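Local coordinates for protein VirX1 (Cyanophage Syn10, PDB 6QGM) that halogenates diverse organic substrates, iodinating them in particular, and is probably a flavin-dependent enzyme of the tryptophan halogenase family, at residues 5-11 / 29-35; 17-21 / 172-177. One frame throughout, in Å; residues are numbered along the deposited sequence.

Contact 1 (5-11 / 29-35); sequences ESVAIVG and QLEIALI
Ile9 reaches across to two neighbours at once, its two branches parting to do so: CD1 lies 3.8 Å from Ile32 CG2, while CG2 comes within 3.9 Å of Leu34 CD1, both pairs meeting at a slant. The torsion behind this split leaves CG1 anti to the carbonyl carbon (chi1 -58°) and CG2 anti to the backbone N. On the same face of the sheet Val7 CG2 meets Leu30 CD1 at 4.0 Å. This face, with Ile32 and Leu34, lies against helix 14-26, the helix of a beta-alpha-beta unit in which strands 6-10 and 31-35 run parallel, as at the start of a Rossmann-type dinucleotide-binding fold. Gly11, which ends the segment, would be the first glycine of a probable GxGxxG turn. Its N donates to Ile35 O over 2.8 Å, almost straight at 169°, the last of six backbone bonds that alternate direction between the strands. Gly11 O points into the Leu34 side chain, with CG, CD1 and CD2 each 3.6 Å from it. The opposite face carries Ser6, Ala8, Val10, Ala33 and Ile35. At its more exposed end the extended chain of Glu31 lays its carboxylate alongside Ser6, with OE1 beside Ser6 CB, whereas Val10 and Ile35 pack on Val193 of strand 187-198.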
loop_
_atom_site.group_PDB
_atom_site.type_symbol
_atom_site.label_atom_id
_atom_site.label_comp_id
_atom_site.label_asym_id
_atom_site.label_seq_id
_atom_site.Cartn_x
_atom_site.Cartn_y
_atom_site.Cartn_z
ATOM N N GLU B 5 37.979 -6.166 -2.194
ATOM C CA GLU B 5 38.867 -7.181 -2.822
ATOM C C GLU B 5 39.186 -8.275 -1.798
ATOM O O GLU B 5 39.298 -9.450 -2.193
ATOM C CB GLU B 5 40.144 -6.548 -3.363
ATOM C CG GLU B 5 39.891 -5.522 -4.456
ATOM C CD GLU B 5 41.153 -5.041 -5.161
ATOM O OE1 GLU B 5 42.156 -4.789 -4.449
ATOM O OE2 GLU B 5 41.141 -4.904 -6.421
ATOM N N SER B 6 39.351 -7.907 -0.530
ATOM C CA SER B 6 39.700 -8.858 0.550
ATOM C C SER B 6 38.665 -8.765 1.665
ATOM O O SER B 6 38.129 -7.670 1.900
ATOM C CB SER B 6 41.079 -8.613 1.076
ATOM O OG SER B 6 41.127 -7.394 1.785
ATOM N N VAL B 7 38.429 -9.890 2.333
ATOM C CA VAL B 7 37.407 -10.029 3.405
ATOM C C VAL B 7 38.055 -10.748 4.595
ATOM O O VAL B 7 38.760 -11.747 4.373
ATOM C CB VAL B 7 36.161 -10.750 2.859
ATOM C CG1 VAL B 7 35.208 -11.168 3.968
ATOM C CG2 VAL B 7 35.435 -9.896 1.827
ATOM N N ALA B 8 37.854 -10.219 5.802
ATOM C CA ALA B 8 38.236 -10.840 7.088
ATOM C C ALA B 8 36.964 -11.207 7.860
ATOM O O ALA B 8 36.252 -10.289 8.309
ATOM C CB ALA B 8 39.107 -9.900 7.877
ATOM N N ILE B 9 36.677 -12.504 7.982
ATOM C CA ILE B 9 35.539 -13.028 8.791
ATOM C C ILE B 9 36.062 -13.303 10.207
ATOM O O ILE B 9 37.011 -14.083 10.336
ATOM C CB ILE B 9 34.935 -14.279 8.132
ATOM C CG1 ILE B 9 34.445 -13.978 6.712
ATOM C CG2 ILE B 9 33.816 -14.843 8.989
ATOM C CD1 ILE B 9 34.483 -15.165 5.766
ATOM N N VAL B 10 35.483 -12.667 11.226
ATOM C CA VAL B 10 35.826 -12.952 12.645
ATOM C C VAL B 10 34.739 -13.865 13.213
ATOM O O VAL B 10 33.548 -13.463 13.187
ATOM C CB VAL B 10 35.979 -11.662 13.470
ATOM C CG1 VAL B 10 36.394 -11.941 14.910
ATOM C CG2 VAL B 10 36.956 -10.697 12.804
ATOM N N GLY B 11 35.148 -15.050 13.684
ATOM C CA GLY B 11 34.249 -16.094 14.209
ATOM C C GLY B 11 34.234 -17.312 13.297
ATOM O O GLY B 11 34.169 -17.140 12.062
ATOM N N GLN B 29 36.738 -13.965 -6.977
ATOM C CA GLN B 29 37.582 -12.739 -7.091
ATOM C C GLN B 29 38.094 -12.312 -5.702
ATOM O O GLN B 29 39.137 -11.636 -5.657
ATOM C CB GLN B 29 36.826 -11.606 -7.808
ATOM C CG GLN B 29 35.770 -10.870 -6.985
ATOM C CD GLN B 29 34.384 -11.478 -7.045
ATOM O OE1 GLN B 29 34.215 -12.696 -7.169
ATOM N NE2 GLN B 29 33.363 -10.630 -6.934
ATOM N N LEU B 30 37.402 -12.677 -4.611
ATOM C CA LEU B 30 37.751 -12.242 -3.228
ATOM C C LEU B 30 38.949 -13.035 -2.696
ATOM O O LEU B 30 38.995 -14.262 -2.907
ATOM C CB LEU B 30 36.561 -12.453 -2.288
ATOM C CG LEU B 30 35.338 -11.573 -2.527
ATOM C CD1 LEU B 30 34.289 -11.850 -1.458
ATOM C CD2 LEU B 30 35.718 -10.087 -2.539
ATOM N N GLU B 31 39.855 -12.336 -2.014
ATOM C CA GLU B 31 40.811 -12.890 -1.023
ATOM C C GLU B 31 40.058 -12.968 0.307
ATOM O O GLU B 31 39.499 -11.933 0.721
ATOM C CB GLU B 31 42.043 -11.987 -0.876
ATOM C CG GLU B 31 42.558 -11.400 -2.180
ATOM C CD GLU B 31 43.528 -10.247 -1.984
ATOM O OE1 GLU B 31 43.160 -9.268 -1.312
ATOM O OE2 GLU B 31 44.662 -10.336 -2.495
ATOM N N ILE B 32 40.011 -14.142 0.945
ATOM C CA ILE B 32 39.218 -14.368 2.190
ATOM C C ILE B 32 40.123 -14.926 3.287
ATOM O O ILE B 32 40.897 -15.865 2.997
ATOM C CB ILE B 32 38.029 -15.307 1.917
ATOM C CG1 ILE B 32 37.182 -14.814 0.740
ATOM C CG2 ILE B 32 37.197 -15.500 3.184
ATOM C CD1 ILE B 32 36.252 -15.864 0.199
ATOM N N ALA B 33 40.009 -14.373 4.497
ATOM C CA ALA B 33 40.609 -14.932 5.729
ATOM C C ALA B 33 39.503 -15.112 6.766
ATOM O O ALA B 33 38.547 -14.287 6.772
ATOM C CB ALA B 33 41.702 -14.032 6.231
ATOM N N LEU B 34 39.591 -16.177 7.574
ATOM C CA LEU B 34 38.693 -16.399 8.739
ATOM C C LEU B 34 39.523 -16.494 10.019
ATOM O O LEU B 34 40.389 -17.388 10.101
ATOM C CB LEU B 34 37.852 -17.661 8.544
ATOM C CG LEU B 34 36.729 -17.825 9.568
ATOM C CD1 LEU B 34 35.491 -18.412 8.934
ATOM C CD2 LEU B 34 37.179 -18.650 10.765
ATOM N N ILE B 35 39.236 -15.601 10.970
ATOM C CA ILE B 35 39.906 -15.515 12.299
ATOM C C ILE B 35 39.024 -16.249 13.308
ATOM O O ILE B 35 37.843 -15.862 13.476
ATOM C CB ILE B 35 40.143 -14.043 12.680
ATOM C CG1 ILE B 35 41.103 -13.359 11.701
ATOM C CG2 ILE B 35 40.618 -13.929 14.112
ATOM C CD1 ILE B 35 40.836 -11.894 11.508
#

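Contact 2 (17-21 / 172-177); sequences WMTAA and FGQYLK
Helix 14-26, which begins within the glycine-rich sequence of what is probably a Rossmann-type beta-alpha-beta unit, packs here against helix 169-181; the short segments run nearly parallel, their axes 8.6 Å apart at 23°. Trp17 and Lys177 make the broadest meeting. The aliphatic chain of Lys177 lies over one face of the indole, with CG 3.5 Å from the centroid of the six-membered ring and only 8° off its normal, a CH-pi contact. Lys177 CG stands anti to its own backbone N (chi1 -179°), which carries the methylenes out across the ring; CD then sits 3.4 Å from Trp17 CZ2, and the bend at chi3 leads the amino end away. At Gly173 the backbones draw close, its CA 5.1 Å from Trp17 CA, and Trp17 CB rests against Gly173 O. Further along the helices, Leu176 is inserted between Met18 and Ala21: its CD1 meets Met18 CG at 3.6 Å and its CB faces Ala21 CB at 3.9 Å. Met18 approaches the edge of the Phe172 ring, a Met-aromatic contact with SD 5.4 Å from the centroid. Indole NE1 finds its acceptor in Glu36, the last residue of strand 31-36. The joint therefore rests on dispersion and CH-pi contact, with its one charged side chain contributing methylenes.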
loop_
_atom_site.group_PDB
_atom_site.type_symbol
_atom_site.label_atom_id
_atom_site.label_comp_id
_atom_site.label_asym_id
_atom_site.label_seq_id
_atom_site.Cartn_x
_atom_site.Cartn_y
_atom_site.Cartn_z
ATOM N N TRP B 17 31.927 -20.168 8.875
ATOM C CA TRP B 17 32.309 -21.100 7.789
ATOM C C TRP B 17 31.257 -21.099 6.680
ATOM O O TRP B 17 31.636 -21.296 5.517
ATOM C CB TRP B 17 32.548 -22.483 8.373
ATOM C CG TRP B 17 33.799 -22.512 9.184
ATOM C CD1 TRP B 17 33.923 -22.741 10.516
ATOM C CD2 TRP B 17 35.118 -22.237 8.694
ATOM N NE1 TRP B 17 35.237 -22.666 10.882
ATOM C CE2 TRP B 17 35.992 -22.347 9.789
ATOM C CE3 TRP B 17 35.642 -21.920 7.434
ATOM C CZ2 TRP B 17 37.360 -22.136 9.664
ATOM C CZ3 TRP B 17 36.999 -21.719 7.311
ATOM C CH2 TRP B 17 37.842 -21.823 8.413
ATOM N N MET B 18 29.991 -20.871 7.018
ATOM C CA MET B 18 28.908 -20.688 6.024
ATOM C C MET B 18 29.255 -19.480 5.150
ATOM O O MET B 18 29.144 -19.598 3.916
ATOM C CB MET B 18 27.545 -20.522 6.707
ATOM C CG MET B 18 26.974 -21.824 7.173
ATOM S SD MET B 18 25.433 -21.636 8.104
ATOM C CE MET B 18 24.318 -21.073 6.821
ATOM N N THR B 19 29.719 -18.393 5.765
ATOM C CA THR B 19 30.142 -17.140 5.078
ATOM C C THR B 19 31.411 -17.425 4.254
ATOM O O THR B 19 31.422 -17.105 3.046
ATOM C CB THR B 19 30.329 -15.998 6.089
ATOM O OG1 THR B 19 29.141 -15.893 6.871
ATOM C CG2 THR B 19 30.611 -14.672 5.429
ATOM N N ALA B 20 32.431 -18.027 4.864
ATOM C CA ALA B 20 33.714 -18.349 4.193
ATOM C C ALA B 20 33.459 -19.224 2.954
ATOM O O ALA B 20 33.985 -18.882 1.884
ATOM C CB ALA B 20 34.668 -19.016 5.158
ATOM N N ALA B 21 32.677 -20.300 3.092
ATOM C CA ALA B 21 32.363 -21.275 2.017
ATOM C C ALA B 21 31.649 -20.564 0.860
ATOM O O ALA B 21 32.152 -20.637 -0.277
ATOM C CB ALA B 21 31.524 -22.402 2.558
ATOM N N PHE B 172 28.546 -28.904 10.896
ATOM C CA PHE B 172 28.160 -28.383 9.562
ATOM C C PHE B 172 29.222 -27.384 9.104
ATOM O O PHE B 172 29.663 -27.458 7.923
ATOM C CB PHE B 172 26.764 -27.754 9.562
ATOM C CG PHE B 172 26.346 -27.282 8.195
ATOM C CD1 PHE B 172 26.146 -28.190 7.163
ATOM C CD2 PHE B 172 26.196 -25.937 7.920
ATOM C CE1 PHE B 172 25.794 -27.764 5.890
ATOM C CE2 PHE B 172 25.809 -25.522 6.651
ATOM C CZ PHE B 172 25.603 -26.430 5.644
ATOM N N GLY B 173 29.607 -26.472 10.004
ATOM C CA GLY B 173 30.692 -25.510 9.762
ATOM C C GLY B 173 31.990 -26.228 9.437
ATOM O O GLY B 173 32.648 -25.844 8.460
ATOM N N GLN B 174 32.347 -27.231 10.237
ATOM C CA GLN B 174 33.580 -28.038 10.065
ATOM C C GLN B 174 33.568 -28.687 8.679
ATOM O O GLN B 174 34.649 -28.810 8.091
ATOM C CB GLN B 174 33.720 -29.070 11.192
ATOM C CG GLN B 174 34.100 -28.446 12.523
ATOM C CD GLN B 174 35.362 -27.627 12.401
ATOM O OE1 GLN B 174 35.318 -26.406 12.280
ATOM N NE2 GLN B 174 36.500 -28.293 12.393
ATOM N N TYR B 175 32.400 -29.071 8.167
ATOM C CA TYR B 175 32.277 -29.703 6.833
ATOM C C TYR B 175 32.602 -28.654 5.764
ATOM O O TYR B 175 33.503 -28.905 4.920
ATOM C CB TYR B 175 30.898 -30.324 6.649
ATOM C CG TYR B 175 30.752 -31.106 5.368
ATOM C CD1 TYR B 175 31.185 -32.414 5.263
ATOM C CD2 TYR B 175 30.190 -30.517 4.244
ATOM C CE1 TYR B 175 31.067 -33.117 4.077
ATOM C CE2 TYR B 175 30.049 -31.208 3.056
ATOM C CZ TYR B 175 30.480 -32.514 2.976
ATOM O OH TYR B 175 30.334 -33.198 1.806
ATOM N N LEU B 176 31.907 -27.511 5.812
ATOM C CA LEU B 176 32.085 -26.397 4.849
ATOM C C LEU B 176 33.558 -25.976 4.837
ATOM O O LEU B 176 34.081 -25.687 3.761
ATOM C CB LEU B 176 31.164 -25.247 5.265
ATOM C CG LEU B 176 29.666 -25.512 5.101
ATOM C CD1 LEU B 176 28.863 -24.258 5.377
ATOM C CD2 LEU B 176 29.366 -26.026 3.700
ATOM N N LYS B 177 34.198 -25.971 6.002
ATOM C CA LYS B 177 35.632 -25.633 6.205
ATOM C C LYS B 177 36.517 -26.568 5.363
ATOM O O LYS B 177 37.272 -26.058 4.511
ATOM C CB LYS B 177 35.982 -25.739 7.691
ATOM C CG LYS B 177 37.423 -25.392 8.047
ATOM C CD LYS B 177 37.695 -25.497 9.530
ATOM C CE LYS B 177 38.449 -26.751 9.903
ATOM N NZ LYS B 177 39.213 -26.529 11.144
#

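Overall arrangement
Contacts 1 and 2 share helix 14-26: in contact 1 it is the crossover joining the two strands, in contact 2 it is one of the two partners. Their centres lie about 13 Å apart, and they touch directly where Ile9 CD1 comes to 3.6 Å from Ala20 CA and Leu34 CD2 to 3.7 Å from Trp17 CZ2, so layers of sheet, helix and second helix follow one another. Both are mostly buried, although contact 1 has exposed glutamates at one end. Their chemistry differs with their place: directional backbone bonds bind the strands of the sheet, whereas the helical segments, 151 residues apart in sequence, meet mainly through side-chain packing, with no hydrogen bond between them.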